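Local coordinates for periplasmic binding protein (Thermotoga lettingae TMO, PDB 4RY8) that binds 5-methylthioribose and, as a periplasmic solute-binding protein, probably delivers this sugar to its transporter, at residues K168-V176 and R187-A198; N199-K210 and F225-D236. All blocks are in the same frame, centred on the assembly; numbering follows the deposited sequence.

Interaction 1 of 2, residues K168-V176 and R187-A198; sequences KEVAKIGAV and RMEAAMKEKPEA
I173 points its CD1 into helix 180-194, and the methyl lands on the helix backbone beside M188 CA, with R187 CB and A191 CB close by. Its CG1 sits between the backbone N and the carbonyl carbon (chi1 63°), and with CG1 to CD1 extended the branch reaches the helix end-on; CD1 to A191 CB is 4.1 Å. R187 leaves the same helix turn and runs extended from CG to NE along the chain just past the strand. Its guanidinium has G174 N near its plane at one edge, while NH2 comes obliquely to 3.4 Å from A175 CB. Cutting R187 back to an alanine would probably uncover G174 and the A175 methyl, since the arm and guanidinium are what lie against them. At the other end V170 CG2 packs on A198 CB at 3.8 Å, and K195, bent at chi2 (-72°), runs back alongside V170, bringing its CE to 3.2 Å from V170 O. Water 1 donates to V170 O at 2.7 Å and takes only a weak bond from K195 NZ. Strand 167-173 is one edge of its sheet and runs at 147° to the helix, whose M188 also meets A215 and I216 of helix 206-219. No direct hydrogen bond crosses, which implies that strand and helix are held chiefly by apolar contact, with charged chains trimming the ends.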
loop_
_atom_site.group_PDB
_atom_site.type_symbol
_atom_site.label_atom_id
_atom_site.label_comp_id
_atom_site.label_asym_id
_atom_site.label_seq_id
_atom_site.Cartn_x
_atom_site.Cartn_y
_atom_site.Cartn_z
ATOM N N LYS C 168 -16.157 5.787 -10.370
ATOM C CA LYS C 168 -16.265 7.159 -10.904
ATOM C C LYS C 168 -16.433 8.146 -9.754
ATOM O O LYS C 168 -17.178 7.885 -8.832
ATOM C CB LYS C 168 -17.484 7.335 -11.819
ATOM C CG LYS C 168 -17.581 6.399 -13.005
ATOM C CD LYS C 168 -16.646 6.814 -14.115
ATOM C CE LYS C 168 -16.701 5.822 -15.274
ATOM N NZ LYS C 168 -17.976 5.896 -16.035
ATOM N N GLU C 169 -15.761 9.296 -9.822
ATOM C CA GLU C 169 -16.002 10.340 -8.854
ATOM C C GLU C 169 -17.152 11.144 -9.427
ATOM O O GLU C 169 -17.032 11.679 -10.499
ATOM C CB GLU C 169 -14.762 11.224 -8.666
ATOM C CG GLU C 169 -14.957 12.331 -7.631
ATOM C CD GLU C 169 -13.690 13.098 -7.287
ATOM O OE1 GLU C 169 -12.589 12.519 -7.083
ATOM O OE2 GLU C 169 -13.813 14.318 -7.169
ATOM N N VAL C 170 -18.281 11.189 -8.742
ATOM C CA VAL C 170 -19.410 11.989 -9.217
ATOM C C VAL C 170 -19.590 13.296 -8.429
ATOM O O VAL C 170 -20.320 14.181 -8.877
ATOM C CB VAL C 170 -20.731 11.198 -9.204
ATOM C CG1 VAL C 170 -20.601 9.916 -10.015
ATOM C CG2 VAL C 170 -21.175 10.911 -7.781
ATOM N N ALA C 171 -18.954 13.404 -7.267
ATOM C CA ALA C 171 -18.840 14.655 -6.501
ATOM C C ALA C 171 -17.674 14.593 -5.535
ATOM O O ALA C 171 -17.345 13.496 -4.996
ATOM C CB ALA C 171 -20.114 14.988 -5.743
ATOM N N LYS C 172 -17.030 15.756 -5.359
ATOM C CA LYS C 172 -16.073 16.046 -4.267
ATOM C C LYS C 172 -16.627 17.082 -3.276
ATOM O O LYS C 172 -16.904 18.225 -3.642
ATOM C CB LYS C 172 -14.760 16.626 -4.829
ATOM C CG LYS C 172 -13.626 16.679 -3.809
ATOM C CD LYS C 172 -12.305 17.151 -4.420
ATOM C CE LYS C 172 -11.370 17.514 -3.322
ATOM N NZ LYS C 172 -9.971 17.463 -3.733
ATOM N N ILE C 173 -16.746 16.727 -2.007
ATOM C CA ILE C 173 -17.275 17.692 -1.040
ATOM C C ILE C 173 -16.420 17.691 0.185
ATOM O O ILE C 173 -15.584 16.768 0.408
ATOM C CB ILE C 173 -18.758 17.404 -0.687
ATOM C CG1 ILE C 173 -18.903 16.059 -0.010
ATOM C CG2 ILE C 173 -19.650 17.484 -1.923
ATOM C CD1 ILE C 173 -20.342 15.719 0.306
ATOM N N GLY C 174 -16.641 18.701 1.007
ATOM C CA GLY C 174 -15.954 18.798 2.268
ATOM C C GLY C 174 -15.115 20.040 2.488
ATOM O O GLY C 174 -14.454 20.558 1.574
ATOM N N ALA C 175 -15.180 20.513 3.728
ATOM C CA ALA C 175 -14.333 21.569 4.240
ATOM C C ALA C 175 -14.081 21.288 5.704
ATOM O O ALA C 175 -14.923 20.703 6.395
ATOM C CB ALA C 175 -15.007 22.922 4.060
ATOM N N VAL C 176 -12.924 21.721 6.179
ATOM C CA VAL C 176 -12.556 21.594 7.580
ATOM C C VAL C 176 -12.915 22.915 8.263
ATOM O O VAL C 176 -12.301 23.928 7.994
ATOM C CB VAL C 176 -11.038 21.327 7.737
ATOM C CG1 VAL C 176 -10.642 21.327 9.215
ATOM C CG2 VAL C 176 -10.663 20.021 7.056
ATOM N N ARG C 187 -23.806 19.263 3.572
ATOM C CA ARG C 187 -23.294 19.078 2.215
ATOM C C ARG C 187 -23.752 17.763 1.616
ATOM O O ARG C 187 -24.085 17.704 0.453
ATOM C CB ARG C 187 -21.757 19.115 2.209
ATOM C CG ARG C 187 -21.119 20.453 2.524
ATOM C CD ARG C 187 -19.716 20.249 3.129
ATOM N NE ARG C 187 -18.863 21.388 2.785
ATOM C CZ ARG C 187 -18.970 22.612 3.307
ATOM N NH1 ARG C 187 -19.862 22.883 4.257
ATOM N NH2 ARG C 187 -18.151 23.578 2.886
ATOM N N MET C 188 -23.723 16.693 2.409
ATOM C CA MET C 188 -24.082 15.393 1.912
ATOM C C MET C 188 -25.562 15.351 1.499
ATOM O O MET C 188 -25.866 14.743 0.457
ATOM C CB MET C 188 -23.700 14.297 2.911
ATOM C CG MET C 188 -23.972 12.888 2.428
ATOM S SD MET C 188 -22.886 12.232 1.145
ATOM C CE MET C 188 -23.786 10.771 0.663
ATOM N N GLU C 189 -26.447 16.020 2.263
ATOM C CA GLU C 189 -27.882 16.139 1.931
ATOM C C GLU C 189 -28.042 16.701 0.535
ATOM O O GLU C 189 -28.815 16.157 -0.280
ATOM C CB GLU C 189 -28.626 17.090 2.868
ATOM C CG GLU C 189 -28.891 16.617 4.287
ATOM C CD GLU C 189 -29.284 17.787 5.190
ATOM O OE1 GLU C 189 -29.878 18.787 4.705
ATOM O OE2 GLU C 189 -28.990 17.730 6.392
ATOM N N ALA C 190 -27.292 17.776 0.253
ATOM C CA ALA C 190 -27.343 18.422 -1.080
ATOM C C ALA C 190 -26.723 17.557 -2.173
ATOM O O ALA C 190 -27.285 17.483 -3.270
ATOM C CB ALA C 190 -26.678 19.813 -1.048
ATOM N N ALA C 191 -25.577 16.920 -1.889
ATOM C CA ALA C 191 -24.886 16.036 -2.835
ATOM C C ALA C 191 -25.733 14.828 -3.293
ATOM O O ALA C 191 -25.695 14.466 -4.459
ATOM C CB ALA C 191 -23.548 15.552 -2.267
ATOM N N MET C 192 -26.495 14.230 -2.379
ATOM C CA MET C 192 -27.388 13.131 -2.717
ATOM C C MET C 192 -28.502 13.593 -3.659
ATOM O O MET C 192 -28.942 12.823 -4.530
ATOM C CB MET C 192 -28.012 12.502 -1.445
ATOM C CG MET C 192 -27.060 11.721 -0.571
ATOM S SD MET C 192 -27.897 10.798 0.795
ATOM C CE MET C 192 -28.221 12.102 1.932
ATOM N N LYS C 193 -28.973 14.826 -3.495
ATOM C CA LYS C 193 -29.998 15.332 -4.401
ATOM C C LYS C 193 -29.412 15.724 -5.745
ATOM O O LYS C 193 -30.085 15.552 -6.748
ATOM C CB LYS C 193 -30.783 16.508 -3.822
ATOM C CG LYS C 193 -31.652 16.123 -2.626
ATOM C CD LYS C 193 -33.009 16.801 -2.687
ATOM C CE LYS C 193 -33.546 17.146 -1.309
ATOM N NZ LYS C 193 -32.932 18.400 -0.786
ATOM N N GLU C 194 -28.187 16.260 -5.771
ATOM C CA GLU C 194 -27.562 16.659 -7.033
ATOM C C GLU C 194 -27.105 15.411 -7.850
ATOM O O GLU C 194 -27.142 15.426 -9.080
ATOM C CB GLU C 194 -26.400 17.640 -6.789
ATOM C CG GLU C 194 -25.767 18.249 -8.049
ATOM C CD GLU C 194 -26.701 19.155 -8.859
ATOM O OE1 GLU C 194 -26.279 19.610 -9.944
ATOM O OE2 GLU C 194 -27.849 19.421 -8.433
ATOM N N LYS C 195 -26.683 14.347 -7.167
ATOM C CA LYS C 195 -26.212 13.104 -7.822
ATOM C C LYS C 195 -26.996 11.893 -7.328
ATOM O O LYS C 195 -26.542 11.139 -6.493
ATOM C CB LYS C 195 -24.735 12.891 -7.591
ATOM C CG LYS C 195 -23.867 14.110 -7.837
ATOM C CD LYS C 195 -23.720 14.475 -9.301
ATOM C CE LYS C 195 -22.980 15.801 -9.382
ATOM N NZ LYS C 195 -22.964 16.352 -10.755
ATOM N N PRO C 196 -28.191 11.704 -7.852
ATOM C CA PRO C 196 -28.969 10.574 -7.347
ATOM C C PRO C 196 -28.396 9.225 -7.773
ATOM O O PRO C 196 -28.753 8.207 -7.196
ATOM C CB PRO C 196 -30.371 10.799 -7.946
ATOM C CG PRO C 196 -30.175 11.727 -9.109
ATOM C CD PRO C 196 -28.899 12.496 -8.875
ATOM N N GLU C 197 -27.490 9.219 -8.743
ATOM C CA GLU C 197 -26.850 7.987 -9.177
ATOM C C GLU C 197 -25.747 7.532 -8.188
ATOM O O GLU C 197 -25.251 6.422 -8.311
ATOM C CB GLU C 197 -26.301 8.128 -10.617
ATOM C CG GLU C 197 -24.944 8.832 -10.751
ATOM C CD GLU C 197 -25.000 10.364 -10.766
ATOM O OE1 GLU C 197 -26.052 10.965 -10.407
ATOM O OE2 GLU C 197 -23.968 10.971 -11.142
ATOM N N ALA C 198 -25.380 8.371 -7.209
ATOM C CA ALA C 198 -24.251 8.074 -6.358
ATOM C C ALA C 198 -24.649 6.900 -5.460
ATOM O O ALA C 198 -25.783 6.842 -5.011
ATOM C CB ALA C 198 -23.856 9.299 -5.547
HETATM O O HOH W 1 -20.478 14.336 -11.586
#

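Interaction 2 of 2, residues N199-K210 and F225-D236; sequences NAVLAMWDEFAK and FKVYSVDVTTED. With SR1 (5-S-methyl-5-thio-alpha-D-ribofuranose), chain G.
W205 and D231 meet where two neighbouring parallel strands of a beta-alpha-beta unit end, in the Rossmann-like lobe of a periplasmic binding protein. V201 N bonds to K226 O and Y228 N to V201 O at 2.8 Å, both nearly straight, while V201 CB lies alongside V227 CG1. W205 CB starts near the sugar's O3. A chi1 of 172° swings CG away from the backbone N, laying the indole on the ligand: CG and CD2 lie under SR1 C5, 3.6 Å off the ring plane and nearer its margin than its middle, and E207 CB covers the opposite face. NE1 faces SR1 C3 at 3.9 Å, and CE3 and CZ3 reach the ligand methyl CS. On the pyrrole side, CD1 has D231 OD2 in plane at the ring edge, 3.1 Å away, the carboxylate turned 82° from the indole. D231 takes SR1 O2 on OD1 and SR1 O3 on OD2; D103, R153, Q116 and H79 also bond the sugar. Between the two helix starts, K210 NZ pairs with E207 OE2 at 2.8 Å and, loosely, with E235. D231 OD2 is also held by D206 N, which donates from the anti side, 3.1 Å away and 18° out of the carboxylate plane.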
loop_
_atom_site.group_PDB
_atom_site.type_symbol
_atom_site.label_atom_id
_atom_site.label_comp_id
_atom_site.label_asym_id
_atom_site.label_seq_id
_atom_site.Cartn_x
_atom_site.Cartn_y
_atom_site.Cartn_z
ATOM N N ASN C 199 -23.746 5.939 -5.263
ATOM C CA ASN C 199 -24.032 4.788 -4.374
ATOM C C ASN C 199 -22.873 4.422 -3.418
ATOM O O ASN C 199 -22.924 3.421 -2.712
ATOM C CB ASN C 199 -24.425 3.557 -5.206
ATOM C CG ASN C 199 -23.334 3.131 -6.190
ATOM O OD1 ASN C 199 -22.303 3.794 -6.342
ATOM N ND2 ASN C 199 -23.586 2.063 -6.904
ATOM N N ALA C 200 -21.821 5.232 -3.379
ATOM C CA ALA C 200 -20.766 5.008 -2.385
ATOM C C ALA C 200 -20.221 6.318 -1.900
ATOM O O ALA C 200 -20.244 7.304 -2.624
ATOM C CB ALA C 200 -19.641 4.163 -2.961
ATOM N N VAL C 201 -19.705 6.306 -0.674
ATOM C CA VAL C 201 -18.977 7.442 -0.108
ATOM C C VAL C 201 -17.581 7.013 0.336
ATOM O O VAL C 201 -17.390 6.012 1.010
ATOM C CB VAL C 201 -19.713 8.049 1.106
ATOM C CG1 VAL C 201 -18.905 9.210 1.714
ATOM C CG2 VAL C 201 -21.116 8.445 0.716
ATOM N N LEU C 202 -16.608 7.825 -0.031
ATOM C CA LEU C 202 -15.247 7.662 0.400
ATOM C C LEU C 202 -14.843 8.961 1.090
ATOM O O LEU C 202 -14.721 10.034 0.482
ATOM C CB LEU C 202 -14.357 7.344 -0.790
ATOM C CG LEU C 202 -12.876 7.235 -0.511
ATOM C CD1 LEU C 202 -12.606 5.997 0.340
ATOM C CD2 LEU C 202 -12.106 7.194 -1.839
ATOM N N ALA C 203 -14.620 8.861 2.372
ATOM C CA ALA C 203 -14.412 10.004 3.260
ATOM C C ALA C 203 -13.100 9.829 3.969
ATOM O O ALA C 203 -12.902 8.882 4.742
ATOM C CB ALA C 203 -15.531 10.106 4.266
ATOM N N MET C 204 -12.203 10.766 3.747
ATOM C CA MET C 204 -10.795 10.607 4.143
ATOM C C MET C 204 -10.452 11.108 5.590
ATOM O O MET C 204 -9.308 11.205 5.941
ATOM C CB MET C 204 -9.926 11.259 3.047
ATOM C CG MET C 204 -9.869 10.493 1.688
ATOM S SD MET C 204 -9.506 8.684 1.891
ATOM C CE MET C 204 -9.024 8.280 0.220
ATOM N N TRP C 205 -11.453 11.428 6.401
ATOM C CA TRP C 205 -11.275 11.696 7.862
ATOM C C TRP C 205 -12.544 11.216 8.569
ATOM O O TRP C 205 -13.606 11.398 7.995
ATOM C CB TRP C 205 -11.028 13.224 8.036
ATOM C CG TRP C 205 -11.002 13.764 9.437
ATOM C CD1 TRP C 205 -10.664 13.104 10.589
ATOM C CD2 TRP C 205 -11.280 15.089 9.813
ATOM N NE1 TRP C 205 -10.740 13.943 11.660
ATOM C CE2 TRP C 205 -11.120 15.179 11.210
ATOM C CE3 TRP C 205 -11.670 16.225 9.103
ATOM C CZ2 TRP C 205 -11.343 16.362 11.909
ATOM C CZ3 TRP C 205 -11.895 17.380 9.787
ATOM C CH2 TRP C 205 -11.717 17.464 11.159
ATOM N N ASP C 206 -12.501 10.572 9.768
ATOM C CA ASP C 206 -13.735 10.102 10.352
ATOM C C ASP C 206 -14.784 11.185 10.634
ATOM O O ASP C 206 -15.969 10.884 10.649
ATOM C CB ASP C 206 -13.556 9.140 11.601
ATOM C CG ASP C 206 -12.847 9.798 12.795
ATOM O OD1 ASP C 206 -12.391 10.954 12.719
ATOM O OD2 ASP C 206 -12.757 9.134 13.879
ATOM N N GLU C 207 -14.386 12.439 10.826
ATOM C CA GLU C 207 -15.356 13.537 10.994
ATOM C C GLU C 207 -16.175 13.820 9.713
ATOM O O GLU C 207 -17.382 14.123 9.783
ATOM C CB GLU C 207 -14.659 14.804 11.500
ATOM C CG GLU C 207 -14.118 14.674 12.912
ATOM C CD GLU C 207 -15.196 14.395 13.940
ATOM O OE1 GLU C 207 -16.221 15.118 13.992
ATOM O OE2 GLU C 207 -15.018 13.453 14.728
ATOM N N PHE C 208 -15.552 13.659 8.564
ATOM C CA PHE C 208 -16.262 13.760 7.289
ATOM C C PHE C 208 -17.241 12.564 7.200
ATOM O O PHE C 208 -18.413 12.706 6.874
ATOM C CB PHE C 208 -15.303 13.632 6.108
ATOM C CG PHE C 208 -14.381 14.819 5.854
ATOM C CD1 PHE C 208 -14.770 16.153 6.034
ATOM C CD2 PHE C 208 -13.154 14.571 5.280
ATOM C CE1 PHE C 208 -13.874 17.165 5.747
ATOM C CE2 PHE C 208 -12.272 15.586 4.975
ATOM C CZ PHE C 208 -12.645 16.881 5.197
ATOM N N ALA C 209 -16.740 11.375 7.499
ATOM C CA ALA C 209 -17.562 10.148 7.428
ATOM C C ALA C 209 -18.823 10.246 8.305
ATOM O O ALA C 209 -19.908 9.916 7.868
ATOM C CB ALA C 209 -16.726 8.924 7.824
ATOM N N LYS C 210 -18.671 10.737 9.532
ATOM C CA LYS C 210 -19.766 10.815 10.502
ATOM C C LYS C 210 -20.867 11.680 9.960
ATOM O O LYS C 210 -22.016 11.330 9.992
ATOM C CB LYS C 210 -19.260 11.378 11.840
ATOM C CG LYS C 210 -18.041 10.648 12.396
ATOM C CD LYS C 210 -18.287 9.848 13.639
ATOM C CE LYS C 210 -18.201 10.714 14.873
ATOM N NZ LYS C 210 -16.938 11.478 15.073
ATOM N N PHE C 225 -26.448 3.068 -0.087
ATOM C CA PHE C 225 -25.089 3.553 0.077
ATOM C C PHE C 225 -24.190 2.606 0.850
ATOM O O PHE C 225 -24.644 1.819 1.695
ATOM C CB PHE C 225 -25.117 4.895 0.801
ATOM C CG PHE C 225 -25.425 6.055 -0.092
ATOM C CD1 PHE C 225 -24.420 6.647 -0.843
ATOM C CD2 PHE C 225 -26.710 6.565 -0.184
ATOM C CE1 PHE C 225 -24.686 7.712 -1.683
ATOM C CE2 PHE C 225 -26.974 7.642 -1.037
ATOM C CZ PHE C 225 -25.974 8.200 -1.785
ATOM N N LYS C 226 -22.901 2.700 0.544
ATOM C CA LYS C 226 -21.871 2.062 1.346
ATOM C C LYS C 226 -20.795 3.101 1.587
ATOM O O LYS C 226 -20.419 3.804 0.672
ATOM C CB LYS C 226 -21.335 0.825 0.625
ATOM C CG LYS C 226 -22.303 -0.345 0.664
ATOM C CD LYS C 226 -21.548 -1.639 0.460
ATOM C CE LYS C 226 -22.484 -2.789 0.142
ATOM N NZ LYS C 226 -21.688 -4.048 0.037
ATOM N N VAL C 227 -20.371 3.248 2.832
ATOM C CA VAL C 227 -19.443 4.291 3.218
ATOM C C VAL C 227 -18.125 3.702 3.661
ATOM O O VAL C 227 -18.106 2.767 4.425
ATOM C CB VAL C 227 -20.010 5.187 4.337
ATOM C CG1 VAL C 227 -19.051 6.366 4.606
ATOM C CG2 VAL C 227 -21.402 5.681 3.951
ATOM N N TYR C 228 -17.043 4.258 3.122
ATOM C CA TYR C 228 -15.661 3.867 3.387
ATOM C C TYR C 228 -14.981 5.105 3.964
ATOM O O TYR C 228 -15.115 6.201 3.403
ATOM C CB TYR C 228 -14.966 3.404 2.076
ATOM C CG TYR C 228 -15.688 2.184 1.485
ATOM C CD1 TYR C 228 -16.896 2.329 0.791
ATOM C CD2 TYR C 228 -15.217 0.892 1.683
ATOM C CE1 TYR C 228 -17.580 1.237 0.285
ATOM C CE2 TYR C 228 -15.916 -0.198 1.180
ATOM C CZ TYR C 228 -17.085 -0.023 0.503
ATOM O OH TYR C 228 -17.778 -1.074 0.013
ATOM N N SER C 229 -14.270 4.944 5.082
ATOM C CA SER C 229 -13.584 6.068 5.711
ATOM C C SER C 229 -12.156 5.740 6.157
ATOM O O SER C 229 -11.625 4.657 5.940
ATOM C CB SER C 229 -14.391 6.539 6.905
ATOM O OG SER C 229 -14.317 5.497 7.897
ATOM N N VAL C 230 -11.545 6.735 6.756
ATOM C CA VAL C 230 -10.342 6.590 7.472
ATOM C C VAL C 230 -10.626 6.929 8.938
ATOM O O VAL C 230 -11.535 7.725 9.246
ATOM C CB VAL C 230 -9.298 7.559 6.863
ATOM C CG1 VAL C 230 -7.986 7.511 7.564
ATOM C CG2 VAL C 230 -9.079 7.212 5.425
ATOM N N ASP C 231 -9.759 6.419 9.808
ATOM C CA ASP C 231 -9.752 6.668 11.248
ATOM C C ASP C 231 -10.729 5.732 11.946
ATOM O O ASP C 231 -11.695 5.274 11.369
ATOM C CB ASP C 231 -10.012 8.123 11.692
ATOM C CG ASP C 231 -9.076 9.111 11.023
ATOM O OD1 ASP C 231 -7.866 8.822 10.968
ATOM O OD2 ASP C 231 -9.555 10.175 10.537
ATOM N N VAL C 232 -10.401 5.429 13.187
ATOM C CA VAL C 232 -11.291 4.629 14.028
ATOM C C VAL C 232 -11.221 5.202 15.453
ATOM O O VAL C 232 -10.144 5.635 15.943
ATOM C CB VAL C 232 -10.952 3.135 13.903
ATOM C CG1 VAL C 232 -9.540 2.861 14.406
ATOM C CG2 VAL C 232 -12.000 2.267 14.601
ATOM N N THR C 233 -12.393 5.280 16.074
ATOM C CA THR C 233 -12.534 5.658 17.482
ATOM C C THR C 233 -13.705 4.837 18.024
ATOM O O THR C 233 -14.382 4.142 17.263
ATOM C CB THR C 233 -12.867 7.148 17.682
ATOM O OG1 THR C 233 -14.168 7.414 17.151
ATOM C CG2 THR C 233 -11.847 8.066 17.006
ATOM N N THR C 234 -13.965 4.929 19.327
ATOM C CA THR C 234 -15.156 4.301 19.902
ATOM C C THR C 234 -16.436 4.898 19.305
ATOM O O THR C 234 -17.356 4.160 18.941
ATOM C CB THR C 234 -15.139 4.393 21.424
ATOM O OG1 THR C 234 -14.066 3.568 21.896
ATOM C CG2 THR C 234 -16.447 3.928 22.020
ATOM N N GLU C 235 -16.476 6.217 19.147
ATOM C CA GLU C 235 -17.595 6.851 18.436
ATOM C C GLU C 235 -17.821 6.233 17.055
ATOM O O GLU C 235 -18.946 5.899 16.694
ATOM C CB GLU C 235 -17.371 8.361 18.315
ATOM C CG GLU C 235 -17.676 9.100 19.608
ATOM C CD GLU C 235 -17.239 10.545 19.582
ATOM O OE1 GLU C 235 -16.838 11.070 18.498
ATOM O OE2 GLU C 235 -17.309 11.157 20.661
ATOM N N ASP C 236 -16.753 6.115 16.270
ATOM C CA ASP C 236 -16.830 5.455 14.979
ATOM C C ASP C 236 -17.355 4.046 15.051
ATOM O O ASP C 236 -18.289 3.671 14.343
ATOM C CB ASP C 236 -15.443 5.424 14.365
ATOM C CG ASP C 236 -14.925 6.834 14.015
ATOM O OD1 ASP C 236 -15.751 7.768 14.032
ATOM O OD2 ASP C 236 -13.710 6.988 13.759
HETATM C CS SR1 G . -7.877 17.641 8.960
HETATM S S SR1 G . -6.600 16.425 8.737
HETATM C C5 SR1 G . -7.542 15.080 9.497
HETATM C C4 SR1 G . -6.742 13.779 9.508
HETATM O O4 SR1 G . -5.567 14.049 10.201
HETATM C C1 SR1 G . -5.219 12.970 11.091
HETATM O O1 SR1 G . -4.016 12.441 10.646
HETATM C C2 SR1 G . -6.310 11.911 11.054
HETATM O O2 SR1 G . -5.965 10.615 10.494
HETATM C C3 SR1 G . -7.383 12.606 10.241
HETATM O O3 SR1 G . -7.979 11.702 9.320
HETATM O O HOH W 2 -14.487 9.930 15.858
#

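How the interactions relate
Interactions 1 and 2 follow each other along the chain and serve the same sheet, with their centres about 14 Å apart. Helix 180-194 passes through the K195-A198 turn into strand 200-203. They also touch: M188 CE packs on V201 CG2 at 3.5 Å, M192 SD lies 3.8 Å from F225 CE2, and A175 O comes within 3.7 Å of F208 CE1. Their relation to the sugar differs. Residues 199-210 and 225-236 contribute M204, W205 and D231 to the pocket, whereas in interaction 1 the A175 side chain, which touches R187, stays about 10 Å from the sugar, but the next residue, V176, brings CG2 to 4.1 Å from the ligand methyl CS.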